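Side-chain contacts in putative enoyl-CoA hydratase/isomerase (Acinetobacter baumannii, PDB 3FDU), which probably acts on acyl-CoA thioesters as a hydratase or isomerase of the crotonase superfamily: residues K69-M72 with G73-N77; I231-Q234 with R235-P239. The protein carries 4 engineered substitutions. One frame throughout, in Å; residues are numbered along the deposited sequence.

Contact 1 (K69-M72 with G73-N77)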
loop_
_atom_site.group_PDB
_atom_site.type_symbol
_atom_site.label_atom_id
_atom_site.label_comp_id
_atom_site.label_asym_id
_atom_site.label_seq_id
_atom_site.Cartn_x
_atom_site.Cartn_y
_atom_site.Cartn_z
ATOM N N LYS A 69 17.438 23.401 19.151
ATOM C CA LYS A 69 17.794 24.012 20.415
ATOM C C LYS A 69 16.900 23.481 21.537
ATOM O O LYS A 69 17.410 23.024 22.556
ATOM C CB LYS A 69 17.675 25.526 20.339
ATOM C CG LYS A 69 19.036 26.184 20.339
ATOM C CD LYS A 69 19.118 27.366 19.370
ATOM C CE LYS A 69 20.573 27.615 18.979
ATOM N NZ LYS A 69 20.646 28.577 17.833
ATOM N N ASP A 70 15.585 23.536 21.321
ATOM C CA ASP A 70 14.570 22.951 22.206
ATOM C C ASP A 70 14.903 21.481 22.490
ATOM O O ASP A 70 14.891 21.037 23.654
ATOM C CB ASP A 70 13.194 23.071 21.520
ATOM C CG ASP A 70 12.011 22.833 22.450
ATOM O OD1 ASP A 70 11.873 23.542 23.457
ATOM O OD2 ASP A 70 11.153 21.998 22.123
ATOM N N PHE A 71 15.171 20.715 21.442
ATOM C CA PHE A 71 15.431 19.305 21.583
ATOM C C PHE A 71 16.604 19.030 22.544
ATOM O O PHE A 71 16.610 18.054 23.272
ATOM C CB PHE A 71 15.736 18.665 20.236
ATOM C CG PHE A 71 15.969 17.184 20.322
ATOM C CD1 PHE A 71 14.955 16.336 20.783
ATOM C CD2 PHE A 71 17.191 16.635 19.979
ATOM C CE1 PHE A 71 15.163 14.971 20.876
ATOM C CE2 PHE A 71 17.409 15.231 20.071
ATOM C CZ PHE A 71 16.403 14.410 20.518
ATOM N N MET A 72 17.625 19.870 22.498
ATOM C CA MET A 72 18.762 19.604 23.310
ATOM C C MET A 72 18.491 19.936 24.782
ATOM O O MET A 72 18.992 19.257 25.669
ATOM C CB MET A 72 19.990 20.315 22.746
ATOM C CG MET A 72 20.402 19.595 21.474
ATOM S SD MET A 72 21.974 20.085 20.910
ATOM C CE MET A 72 22.196 18.945 19.572
ATOM N N GLY A 73 17.660 20.938 25.028
ATOM C CA GLY A 73 17.237 21.214 26.394
ATOM C C GLY A 73 16.395 20.044 26.890
ATOM O O GLY A 73 16.494 19.630 28.048
ATOM N N PHE A 74 15.562 19.508 26.005
ATOM C CA PHE A 74 14.693 18.380 26.340
ATOM C C PHE A 74 15.459 17.102 26.706
ATOM O O PHE A 74 15.119 16.422 27.710
ATOM C CB PHE A 74 13.680 18.125 25.205
ATOM C CG PHE A 74 12.569 17.173 25.567
ATOM C CD1 PHE A 74 11.364 17.648 26.097
ATOM C CD2 PHE A 74 12.697 15.816 25.315
ATOM C CE1 PHE A 74 10.300 16.770 26.392
ATOM C CE2 PHE A 74 11.652 14.925 25.607
ATOM C CZ PHE A 74 10.443 15.406 26.134
ATOM N N VAL A 75 16.477 16.767 25.914
ATOM C CA VAL A 75 17.245 15.552 26.151
ATOM C C VAL A 75 17.892 15.615 27.577
ATOM O O VAL A 75 17.994 14.595 28.285
ATOM C CB VAL A 75 18.350 15.355 25.089
ATOM C CG1 VAL A 75 19.452 14.372 25.626
ATOM C CG2 VAL A 75 17.755 14.858 23.741
ATOM N N GLN A 76 18.308 16.806 27.984
ATOM C CA GLN A 76 18.893 17.008 29.303
ATOM C C GLN A 76 17.894 17.116 30.467
ATOM O O GLN A 76 18.292 17.043 31.622
ATOM C CB GLN A 76 19.816 18.217 29.282
ATOM C CG GLN A 76 20.954 18.058 28.282
ATOM C CD GLN A 76 21.782 19.323 28.148
ATOM O OE1 GLN A 76 22.734 19.515 28.895
ATOM N NE2 GLN A 76 21.427 20.181 27.204
ATOM N N ASN A 77 16.611 17.284 30.177
ATOM C CA ASN A 77 15.579 17.420 31.189
ATOM C C ASN A 77 14.301 16.803 30.663
ATOM O O ASN A 77 13.343 17.514 30.445
ATOM C CB ASN A 77 15.317 18.912 31.510
ATOM C CG ASN A 77 14.497 19.102 32.805
ATOM O OD1 ASN A 77 14.334 18.164 33.593
ATOM N ND2 ASN A 77 14.004 20.331 33.031
#
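Val75 lays its CG2 methyl over one face of the Phe71 ring, one turn back on helix 68-76 of this crotonase-type fold, an i to i+4 CH-pi contact along a single helix. CG2 stands 3.8 Å from the ring centroid and 22° off the ring normal, displaced toward the rim, so that CZ of Phe71 is the ring atom nearest to it, at 3.5 Å. The torsions arrange this: Phe71 swings CG opposite its own backbone N (chi1 -178°), while Val75 sends CG1 that way and keeps CG2 beside its N, where the methyl also packs on Phe71 O. Beneath the pair runs regular helical bonding, Val75 N to Phe71 O at 2.9 Å and Phe74 N to Asp70 O at the same length. Val75 also reaches Met241 of helix 239-248. Farther back, the carboxylate of Asp70 accepts a bond from Gly31 N through OD2. On the exposed flank, with CG beside its backbone N and the chain extended beyond it, Gln76 turns its amide over the peptide of Met72. Gln76 N is only weakly bonded to Met72 O, at 3.4 Å. The firmer grip on this carbonyl comes from NE2 of Gln76, 3.0 Å from Met72 O: the oxygen lies in the amide plane of Gln76, yet NE2 sits well above the carbonyl plane, 56° out of it.

Contact 2 (I231-Q234 with R235-P239)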
loop_
_atom_site.group_PDB
_atom_site.type_symbol
_atom_site.label_atom_id
_atom_site.label_comp_id
_atom_site.label_asym_id
_atom_site.label_seq_id
_atom_site.Cartn_x
_atom_site.Cartn_y
_atom_site.Cartn_z
ATOM N N ILE A 231 8.789 3.873 22.691
ATOM C CA ILE A 231 10.088 3.551 22.122
ATOM C C ILE A 231 10.926 4.816 21.799
ATOM O O ILE A 231 12.128 4.848 22.053
ATOM C CB ILE A 231 9.934 2.630 20.881
ATOM C CG1 ILE A 231 9.372 1.272 21.378
ATOM C CG2 ILE A 231 11.317 2.535 20.060
ATOM C CD1 ILE A 231 8.921 0.361 20.274
ATOM N N PHE A 232 10.269 5.835 21.266
ATOM C CA PHE A 232 10.900 7.104 20.910
ATOM C C PHE A 232 11.562 7.747 22.170
ATOM O O PHE A 232 12.701 8.225 22.121
ATOM C CB PHE A 232 9.831 8.051 20.317
ATOM C CG PHE A 232 10.390 9.354 19.756
ATOM C CD1 PHE A 232 10.666 9.486 18.392
ATOM C CD2 PHE A 232 10.584 10.451 20.574
ATOM C CE1 PHE A 232 11.194 10.725 17.853
ATOM C CE2 PHE A 232 11.111 11.675 20.051
ATOM C CZ PHE A 232 11.396 11.810 18.693
ATOM N N MET A 233 10.842 7.754 23.293
ATOM C CA MET A 233 11.405 8.316 24.537
ATOM C C MET A 233 12.583 7.538 25.134
ATOM O O MET A 233 13.503 8.153 25.740
ATOM C CB MET A 233 10.285 8.581 25.570
ATOM C CG MET A 233 9.381 9.809 25.234
ATOM S SD MET A 233 10.181 11.460 25.070
ATOM C CE MET A 233 10.867 11.565 26.791
ATOM N N GLN A 234 12.569 6.207 24.968
ATOM C CA GLN A 234 13.728 5.326 25.263
ATOM C C GLN A 234 14.971 5.778 24.505
ATOM O O GLN A 234 16.073 5.818 25.056
ATOM C CB GLN A 234 13.436 3.867 24.878
ATOM C CG GLN A 234 12.334 3.200 25.732
ATOM C CD GLN A 234 11.983 1.778 25.260
ATOM O OE1 GLN A 234 12.624 1.206 24.363
ATOM N NE2 GLN A 234 10.978 1.211 25.870
ATOM N N ARG A 235 14.783 6.081 23.220
ATOM C CA ARG A 235 15.875 6.657 22.395
ATOM C C ARG A 235 16.248 8.037 22.807
ATOM O O ARG A 235 17.429 8.325 22.938
ATOM C CB ARG A 235 15.501 6.673 20.892
ATOM C CG ARG A 235 14.828 5.419 20.424
ATOM C CD ARG A 235 15.735 4.368 19.866
ATOM N NE ARG A 235 17.107 4.527 20.274
ATOM C CZ ARG A 235 17.653 3.884 21.302
ATOM N NH1 ARG A 235 16.919 3.035 22.018
ATOM N NH2 ARG A 235 18.936 4.078 21.587
ATOM N N VAL A 236 15.270 8.923 23.033
ATOM C CA VAL A 236 15.598 10.271 23.550
ATOM C C VAL A 236 16.438 10.256 24.887
ATOM O O VAL A 236 17.326 11.124 25.118
ATOM C CB VAL A 236 14.323 11.069 23.806
ATOM C CG1 VAL A 236 14.589 12.284 24.744
ATOM C CG2 VAL A 236 13.584 11.444 22.438
ATOM N N GLN A 237 16.075 9.324 25.767
ATOM C CA GLN A 237 16.711 9.146 27.091
ATOM C C GLN A 237 17.939 8.259 27.085
ATOM O O GLN A 237 18.536 7.989 28.147
ATOM C CB GLN A 237 15.669 8.542 28.082
ATOM C CG GLN A 237 14.651 9.599 28.418
ATOM C CD GLN A 237 13.638 9.151 29.411
ATOM O OE1 GLN A 237 12.453 9.096 29.090
ATOM N NE2 GLN A 237 14.084 8.796 30.637
ATOM N N SER A 238 18.325 7.769 25.924
ATOM C CA SER A 238 19.456 6.869 25.905
ATOM C C SER A 238 20.776 7.555 26.358
ATOM O O SER A 238 20.985 8.759 26.167
ATOM C CB SER A 238 19.603 6.200 24.529
ATOM O OG SER A 238 20.090 7.165 23.602
ATOM N N PRO A 239 21.668 6.773 26.987
ATOM C CA PRO A 239 22.902 7.376 27.486
ATOM C C PRO A 239 23.721 7.952 26.339
ATOM O O PRO A 239 24.359 8.994 26.500
ATOM C CB PRO A 239 23.656 6.190 28.119
ATOM C CG PRO A 239 22.592 5.175 28.448
ATOM C CD PRO A 239 21.480 5.375 27.424
#
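Val236 presses CG2 against the Phe232 ring at CE2, 3.4 Å away, in an i to i+4 contact on the last turns of helix 218-236, just before the chain turns into helix 239-248. The methyl meets the ring obliquely. Phe232 turns CG opposite its backbone N (chi1 -173°); CG2 of Val236 stays beside its own N and also packs on Phe232 O. Met233 is folded instead, bent at both chi2 and chi3, which curls CE round to 3.7 Å from OE1 of Gln237. The Gln237 chain, extended beyond CG, lies against Met233 O with CB and CG, while its backbone N bonds that oxygen at 2.8 Å. Arg235, with CG 3.2 Å from Ile231 O, bends at chi2 and again at chi3, which is nearly eclipsed (20°), and carries its guanidinium back so that one face lies loosely over the Gln234 carbonyl carbon. A salt bridge from NH2 to Glu240 ties the group to the next helix. Ser238 is the N-cap of that helix, its OG weakly bonded to Met241 N. With chi1 at 73°, Ser238 OG also donates to Arg235 O at 3.0 Å, an oxygen that takes a second bond from Ser238 N.

In the fold
Contact 1 lies on helix 68-76 and contact 2 at the end of helix 218-236, in that order along the chain and with centres about 12 Å apart. Far apart in sequence, they pack directly: Phe74 CE2 meets Met233 CE at 3.6 Å, and Phe71 CE1 comes to 4.2 Å from Val236 CG2. Helix 239-248 follows contact 2 and also covers contact 1, through Met241, Val245 and Phe248, so three helices converge here; both contact centres lie about 21 Å from the chain centre. Phe71 and Phe232 each lie about 4 Å from glycerol, probably from the crystallisation liquor, though such molecules often mark pockets. Contact 2 additionally meets a second subunit, at Leu213 and Ala205 of that chain.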